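Local coordinates for protein Alpha/beta hydrolase (Pectobacterium atrosepticum SCRI1043, PDB 3BDV) that is probably a hydrolase of the alpha/beta-hydrolase fold that also binds calcium, at residues V14-L26 with C72-G84. Residues are numbered along the deposited sequence; the frame is centred on the assembly and turned at random.
Sequences VSQQLTMVLVPGL and CTQPVILIGHSFG
Thr19 turns OG1 beside its own backbone N (chi1 -67°), and Gln74 runs extended beyond CG across it at about a right angle, so that NE2 donates to OG1 at 2.7 Å, close to the plane of the amide. OG1 also shares a water with Thr73 N. From this clasp the strands 19-23 and 76-81 run parallel, with a 25° twist between their axes. Their ladder is stitched alternately: Thr19 N to Pro75 O, Ile77 N to Thr19 O, then Val21 N to Ile77 O, nearly straight, and on through Ile79 and Val23 to a slightly longer last bond, His81 N to Val23 O (3.1 Å). On one face the bent selenomethionine Met20 lies alongside Ile77, SE reaching both CB and CD1 at 3.9 Å, while Leu18 CD1 meets the same CD1. On the other face Val21 CG2 presses on Val76 CG1 at a tight 3.3 Å, and Val21 CB packs against Leu78 CD2. Beyond the strands Gly25 and Gly84 pass with CA atoms 4.3 Å apart; backbone carbonyls take up the place a CB would need, His81 O at Gly25, Val23 O and Pro24 O at Gly84. A second water bridges Gly25 N and His81 ND1, while His81 NE2 is hydrogen-bonded to His163 O. Ser82 sits with positive phi on the tight strand-to-helix turn, which, with Gly80 and Gly84 in a GxSxG pattern, is consistent with a nucleophile elbow. Both strands are interior to the sheet, flanked by 46-47 and 99-105; helices 174-185 and 34-41 cover the Met20 and Ile79 face, helix 58-70 the Val21 and Leu78 face.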
ATOM      1  N   VAL A  14      -1.460  -5.741 -16.432  1.00 25.96           N
ATOM      2  CA  VAL A  14      -1.931  -6.201 -15.116  1.00 24.21           C
ATOM      3  C   VAL A  14      -3.323  -5.648 -14.835  1.00 25.43           C
ATOM      4  O   VAL A  14      -4.178  -6.342 -14.327  1.00 23.13           O
ATOM      5  CB  VAL A  14      -0.950  -5.783 -14.002  1.00 24.22           C
ATOM      6  CG1 VAL A  14      -1.563  -5.899 -12.599  1.00 22.12           C
ATOM      7  CG2 VAL A  14       0.382  -6.607 -14.121  1.00 23.07           C
ATOM      8  N   SER A  15      -3.532  -4.385 -15.188  1.00 27.51           N
ATOM      9  CA  SER A  15      -4.803  -3.720 -14.949  1.00 27.57           C
ATOM     10  C   SER A  15      -5.979  -4.300 -15.734  1.00 27.91           C
ATOM     11  O   SER A  15      -7.125  -4.124 -15.357  1.00 29.10           O
ATOM     12  CB  SER A  15      -4.644  -2.226 -15.205  1.00 28.92           C
ATOM     13  OG  SER A  15      -3.804  -1.670 -14.209  1.00 29.44           O
ATOM     14  N   GLN A  16      -5.711  -5.039 -16.790  1.00 29.36           N
ATOM     15  CA  GLN A  16      -6.788  -5.755 -17.489  1.00 30.22           C
ATOM     16  C   GLN A  16      -7.480  -6.789 -16.589  1.00 31.13           C
ATOM     17  O   GLN A  16      -8.599  -7.212 -16.896  1.00 28.93           O
ATOM     18  CB  GLN A  16      -6.280  -6.502 -18.726  1.00 33.49           C
ATOM     19  CG  GLN A  16      -5.364  -5.730 -19.648  1.00 36.80           C
ATOM     20  CD  GLN A  16      -6.082  -4.719 -20.492  1.00 47.45           C
ATOM     21  OE1 GLN A  16      -6.852  -3.896 -19.995  1.00 49.83           O
ATOM     22  NE2 GLN A  16      -5.820  -4.764 -21.795  1.00 58.08           N
ATOM     23  N   GLN A  17      -6.796  -7.238 -15.530  1.00 27.03           N
ATOM     24  CA  GLN A  17      -7.309  -8.309 -14.676  1.00 25.12           C
ATOM     25  C   GLN A  17      -7.308  -8.061 -13.158  1.00 24.47           C
ATOM     26  O   GLN A  17      -7.986  -8.761 -12.433  1.00 24.10           O
ATOM     27  CB  GLN A  17      -6.524  -9.575 -14.940  1.00 25.08           C
ATOM     28  CG  GLN A  17      -6.721 -10.166 -16.336  1.00 29.31           C
ATOM     29  CD  GLN A  17      -6.115 -11.556 -16.421  1.00 32.56           C
ATOM     30  OE1 GLN A  17      -6.488 -12.443 -15.666  1.00 31.46           O
ATOM     31  NE2 GLN A  17      -5.163 -11.745 -17.328  1.00 35.06           N
ATOM     32  N   LEU A  18      -6.512  -7.105 -12.684  1.00 21.84           N
ATOM     33  CA  LEU A  18      -6.448  -6.743 -11.272  1.00 22.30           C
ATOM     34  C   LEU A  18      -6.683  -5.255 -11.131  1.00 23.18           C
ATOM     35  O   LEU A  18      -6.282  -4.494 -11.986  1.00 24.95           O
ATOM     36  CB  LEU A  18      -5.065  -7.036 -10.680  1.00 23.95           C
ATOM     37  CG  LEU A  18      -4.634  -8.494 -10.704  1.00 24.95           C
ATOM     38  CD1 LEU A  18      -3.197  -8.664 -10.225  1.00 20.69           C
ATOM     39  CD2 LEU A  18      -5.616  -9.351  -9.862  1.00 21.73           C
ATOM     40  N   THR A  19      -7.289  -4.860 -10.021  1.00 22.68           N
ATOM     41  CA  THR A  19      -7.539  -3.455  -9.774  1.00 21.70           C
ATOM     42  C   THR A  19      -6.648  -2.975  -8.646  1.00 20.15           C
ATOM     43  O   THR A  19      -6.640  -3.586  -7.564  1.00 23.26           O
ATOM     44  CB  THR A  19      -9.022  -3.264  -9.389  1.00 24.59           C
ATOM     45  OG1 THR A  19      -9.836  -3.576 -10.523  1.00 26.15           O
ATOM     46  CG2 THR A  19      -9.319  -1.848  -8.938  1.00 23.86           C
HETATM   47  N   MSE A  20      -5.902  -1.912  -8.886  1.00 22.79           N
HETATM   48  CA  MSE A  20      -5.112  -1.306  -7.830  1.00 21.17           C
HETATM   49  C   MSE A  20      -5.986  -0.358  -7.044  1.00 19.95           C
HETATM   50  O   MSE A  20      -6.659   0.479  -7.631  1.00 18.91           O
HETATM   51  CB  MSE A  20      -3.981  -0.476  -8.406  1.00 22.12           C
HETATM   52  CG  MSE A  20      -3.094  -1.187  -9.369  1.00 21.76           C
HETATM   53 SE   MSE A  20      -2.334  -2.833  -8.794  0.75 23.39          SE
HETATM   54  CE  MSE A  20      -0.942  -3.007 -10.127  1.00 31.24           C
ATOM     55  N   VAL A  21      -5.923  -0.458  -5.720  1.00 18.95           N
ATOM     56  CA  VAL A  21      -6.594   0.487  -4.825  1.00 18.69           C
ATOM     57  C   VAL A  21      -5.559   1.238  -3.961  1.00 19.42           C
ATOM     58  O   VAL A  21      -4.915   0.629  -3.119  1.00 19.36           O
ATOM     59  CB  VAL A  21      -7.659  -0.209  -3.966  1.00 20.82           C
ATOM     60  CG1 VAL A  21      -8.347   0.822  -3.106  1.00 15.93           C
ATOM     61  CG2 VAL A  21      -8.690  -0.933  -4.858  1.00 22.33           C
ATOM     62  N   LEU A  22      -5.444   2.554  -4.175  1.00 19.35           N
ATOM     63  CA  LEU A  22      -4.568   3.406  -3.390  1.00 19.36           C
ATOM     64  C   LEU A  22      -5.190   3.780  -2.047  1.00 21.07           C
ATOM     65  O   LEU A  22      -6.296   4.296  -2.012  1.00 19.30           O
ATOM     66  CB  LEU A  22      -4.214   4.690  -4.148  1.00 20.80           C
ATOM     67  CG  LEU A  22      -3.510   4.442  -5.465  1.00 17.58           C
ATOM     68  CD1 LEU A  22      -3.675   5.712  -6.336  1.00 18.84           C
ATOM     69  CD2 LEU A  22      -2.014   4.075  -5.230  1.00 23.92           C
ATOM     70  N   VAL A  23      -4.498   3.438  -0.961  1.00 17.33           N
ATOM     71  CA  VAL A  23      -4.904   3.772   0.414  1.00 19.01           C
ATOM     72  C   VAL A  23      -3.927   4.749   1.099  1.00 19.57           C
ATOM     73  O   VAL A  23      -2.927   4.333   1.655  1.00 18.95           O
ATOM     74  CB  VAL A  23      -5.043   2.520   1.295  1.00 19.08           C
ATOM     75  CG1 VAL A  23      -5.713   2.861   2.614  1.00 21.55           C
ATOM     76  CG2 VAL A  23      -5.855   1.392   0.537  1.00 18.86           C
ATOM     77  N   PRO A  24      -4.222   6.058   1.062  1.00 19.63           N
ATOM     78  CA  PRO A  24      -3.390   7.042   1.764  1.00 20.46           C
ATOM     79  C   PRO A  24      -3.491   6.951   3.269  1.00 19.90           C
ATOM     80  O   PRO A  24      -4.457   6.367   3.796  1.00 19.62           O
ATOM     81  CB  PRO A  24      -3.919   8.397   1.252  1.00 19.44           C
ATOM     82  CG  PRO A  24      -4.621   8.044  -0.045  1.00 21.16           C
ATOM     83  CD  PRO A  24      -5.265   6.718   0.254  1.00 21.00           C
ATOM     84  N   GLY A  25      -2.505   7.546   3.934  1.00 22.46           N
ATOM     85  CA  GLY A  25      -2.557   7.721   5.370  1.00 20.55           C
ATOM     86  C   GLY A  25      -3.118   9.069   5.811  1.00 20.57           C
ATOM     87  O   GLY A  25      -3.869   9.717   5.100  1.00 20.28           O
ATOM     88  N   LEU A  26      -2.696   9.505   7.001  1.00 20.92           N
ATOM     89  CA  LEU A  26      -3.199  10.739   7.600  0.70 23.51           C
ATOM     90  C   LEU A  26      -3.017  11.944   6.683  1.00 21.25           C
ATOM     91  O   LEU A  26      -1.943  12.126   6.085  1.00 23.36           O
ATOM     92  CB  LEU A  26      -2.478  10.990   8.934  0.70 23.47           C
ATOM     93  CG  LEU A  26      -3.198  11.849   9.983  0.70 28.95           C
ATOM     94  CD1 LEU A  26      -4.315  11.089  10.672  0.70 32.69           C
ATOM     95  CD2 LEU A  26      -2.182  12.346  11.017  0.70 25.28           C
ATOM     96  N   CYS A  72     -15.750  -2.985  -6.661  1.00 36.20           N
ATOM     97  CA  CYS A  72     -14.726  -3.565  -7.528  1.00 38.49           C
ATOM     98  C   CYS A  72     -15.202  -4.848  -8.221  1.00 39.50           C
ATOM     99  O   CYS A  72     -15.812  -5.721  -7.600  1.00 41.45           O
ATOM    100  CB  CYS A  72     -13.472  -3.869  -6.737  1.00 38.24           C
ATOM    101  SG  CYS A  72     -12.595  -2.376  -6.263  1.00 39.50           S
ATOM    102  N   THR A  73     -14.881  -4.975  -9.502  1.00 39.36           N
ATOM    103  CA  THR A  73     -15.294  -6.143 -10.278  1.00 38.05           C
ATOM    104  C   THR A  73     -14.173  -7.190 -10.405  1.00 38.15           C
ATOM    105  O   THR A  73     -14.424  -8.343 -10.750  1.00 40.45           O
ATOM    106  CB  THR A  73     -15.739  -5.695 -11.649  1.00 37.88           C
ATOM    107  OG1 THR A  73     -14.735  -4.838 -12.206  1.00 42.00           O
ATOM    108  CG2 THR A  73     -17.047  -4.926 -11.540  1.00 37.54           C
ATOM    109  N   GLN A  74     -12.937  -6.793 -10.126  1.00 32.01           N
ATOM    110  CA  GLN A  74     -11.798  -7.693 -10.245  1.00 29.47           C
ATOM    111  C   GLN A  74     -11.175  -7.823  -8.847  1.00 27.01           C
ATOM    112  O   GLN A  74     -11.511  -7.046  -7.943  1.00 26.83           O
ATOM    113  CB  GLN A  74     -10.752  -7.105 -11.196  1.00 29.15           C
ATOM    114  CG  GLN A  74     -11.296  -6.537 -12.475  1.00 32.34           C
ATOM    115  CD  GLN A  74     -10.213  -5.972 -13.357  1.00 29.56           C
ATOM    116  OE1 GLN A  74     -10.040  -6.385 -14.499  1.00 36.94           O
ATOM    117  NE2 GLN A  74      -9.470  -5.024 -12.831  1.00 28.15           N
ATOM    118  N   PRO A  75     -10.282  -8.802  -8.667  1.00 23.72           N
ATOM    119  CA  PRO A  75      -9.487  -8.863  -7.450  1.00 23.36           C
ATOM    120  C   PRO A  75      -8.619  -7.617  -7.333  1.00 23.47           C
ATOM    121  O   PRO A  75      -8.132  -7.110  -8.356  1.00 24.11           O
ATOM    122  CB  PRO A  75      -8.630 -10.089  -7.651  1.00 23.42           C
ATOM    123  CG  PRO A  75      -9.324 -10.877  -8.693  1.00 26.44           C
ATOM    124  CD  PRO A  75      -9.900  -9.860  -9.603  1.00 23.41           C
ATOM    125  N   VAL A  76      -8.390  -7.172  -6.090  1.00 24.24           N
ATOM    126  CA  VAL A  76      -7.763  -5.912  -5.813  1.00 19.98           C
ATOM    127  C   VAL A  76      -6.376  -6.121  -5.209  1.00 19.57           C
ATOM    128  O   VAL A  76      -6.145  -7.084  -4.482  1.00 20.53           O
ATOM    129  CB  VAL A  76      -8.623  -5.077  -4.858  1.00 23.49           C
ATOM    130  CG1 VAL A  76      -7.827  -4.014  -4.190  1.00 28.03           C
ATOM    131  CG2 VAL A  76      -9.798  -4.475  -5.607  1.00 23.01           C
ATOM    132  N   ILE A  77      -5.467  -5.219  -5.534  1.00 22.72           N
ATOM    133  CA  ILE A  77      -4.240  -5.057  -4.745  1.00 21.16           C
ATOM    134  C   ILE A  77      -4.348  -3.767  -3.969  1.00 20.43           C
ATOM    135  O   ILE A  77      -4.508  -2.704  -4.571  1.00 18.70           O
ATOM    136  CB  ILE A  77      -2.967  -5.037  -5.625  1.00 23.86           C
ATOM    137  CG1 ILE A  77      -2.807  -6.385  -6.340  1.00 26.23           C
ATOM    138  CG2 ILE A  77      -1.754  -4.736  -4.760  1.00 23.02           C
ATOM    139  CD1 ILE A  77      -1.697  -6.465  -7.382  1.00 22.83           C
ATOM    140  N   LEU A  78      -4.325  -3.859  -2.637  1.00 20.19           N
ATOM    141  CA  LEU A  78      -4.354  -2.635  -1.788  1.00 19.87           C
ATOM    142  C   LEU A  78      -2.957  -2.058  -1.712  1.00 19.25           C
ATOM    143  O   LEU A  78      -2.022  -2.768  -1.399  1.00 20.59           O
ATOM    144  CB  LEU A  78      -4.834  -2.972  -0.383  1.00 20.29           C
ATOM    145  CG  LEU A  78      -6.293  -3.448  -0.263  1.00 18.49           C
ATOM    146  CD1 LEU A  78      -6.590  -3.751   1.198  1.00 23.70           C
ATOM    147  CD2 LEU A  78      -7.272  -2.434  -0.869  1.00 20.94           C
ATOM    148  N   ILE A  79      -2.801  -0.780  -2.017  1.00 16.91           N
ATOM    149  CA  ILE A  79      -1.440  -0.157  -2.023  1.00 16.83           C
ATOM    150  C   ILE A  79      -1.536   0.945  -0.953  1.00 20.50           C
ATOM    151  O   ILE A  79      -2.121   2.038  -1.153  1.00 19.63           O
ATOM    152  CB  ILE A  79      -1.052   0.402  -3.389  1.00 18.08           C
ATOM    153  CG1 ILE A  79      -1.045  -0.661  -4.493  1.00 18.45           C
ATOM    154  CG2 ILE A  79       0.304   1.141  -3.303  1.00 18.69           C
ATOM    155  CD1 ILE A  79      -0.888  -0.127  -5.917  1.00 21.02           C
ATOM    156  N   GLY A  80      -1.003   0.628   0.224  1.00 18.93           N
ATOM    157  CA  GLY A  80      -1.133   1.486   1.380  1.00 17.87           C
ATOM    158  C   GLY A  80       0.107   2.285   1.771  1.00 18.97           C
ATOM    159  O   GLY A  80       1.207   1.809   1.599  1.00 19.40           O
ATOM    160  N   HIS A  81      -0.091   3.447   2.379  1.00 20.51           N
ATOM    161  CA  HIS A  81       1.016   4.212   2.947  1.00 21.37           C
ATOM    162  C   HIS A  81       0.757   4.478   4.423  1.00 19.73           C
ATOM    163  O   HIS A  81      -0.294   5.007   4.774  1.00 18.70           O
ATOM    164  CB  HIS A  81       1.192   5.562   2.210  1.00 19.76           C
ATOM    165  CG  HIS A  81       2.318   6.413   2.730  1.00 19.05           C
ATOM    166  ND1 HIS A  81       2.153   7.720   3.130  1.00 21.32           N
ATOM    167  CD2 HIS A  81       3.622   6.119   2.942  1.00 19.15           C
ATOM    168  CE1 HIS A  81       3.310   8.200   3.549  1.00 24.40           C
ATOM    169  NE2 HIS A  81       4.229   7.252   3.427  1.00 19.00           N
ATOM    170  N   SER A  82       1.721   4.149   5.282  1.00 21.95           N
ATOM    171  CA  SER A  82       1.668   4.560   6.698  1.00 21.58           C
ATOM    172  C   SER A  82       0.393   4.051   7.425  1.00 22.21           C
ATOM    173  O   SER A  82       0.141   2.844   7.467  1.00 21.75           O
ATOM    174  CB  SER A  82       1.866   6.073   6.801  1.00 25.17           C
ATOM    175  OG  SER A  82       2.270   6.429   8.133  1.00 24.59           O
ATOM    176  N   PHE A  83      -0.447   4.947   7.958  1.00 18.61           N
ATOM    177  CA  PHE A  83      -1.694   4.504   8.531  1.00 18.47           C
ATOM    178  C   PHE A  83      -2.564   3.730   7.538  1.00 18.06           C
ATOM    179  O   PHE A  83      -3.246   2.775   7.913  1.00 19.31           O
ATOM    180  CB  PHE A  83      -2.466   5.677   9.141  1.00 18.31           C
ATOM    181  CG  PHE A  83      -3.614   5.248  10.011  1.00 16.05           C
ATOM    182  CD1 PHE A  83      -3.392   4.830  11.313  1.00 19.97           C
ATOM    183  CD2 PHE A  83      -4.910   5.375   9.581  1.00 23.96           C
ATOM    184  CE1 PHE A  83      -4.482   4.456  12.155  1.00 20.36           C
ATOM    185  CE2 PHE A  83      -5.976   5.006  10.389  1.00 20.75           C
ATOM    186  CZ  PHE A  83      -5.759   4.566  11.686  1.00 23.17           C
ATOM    187  N   GLY A  84      -2.558   4.159   6.284  1.00 19.64           N
ATOM    188  CA  GLY A  84      -3.247   3.433   5.225  1.00 20.05           C
ATOM    189  C   GLY A  84      -2.774   2.000   5.092  1.00 19.94           C
ATOM    190  O   GLY A  84      -3.583   1.113   4.832  1.00 21.48           O
TER
HETATM  191  O   HOH W   1     -12.547  -3.258 -10.534  1.00 44.44           O
HETATM  192  O   HOH W   2      -0.426   9.022   2.696  1.00 21.15           O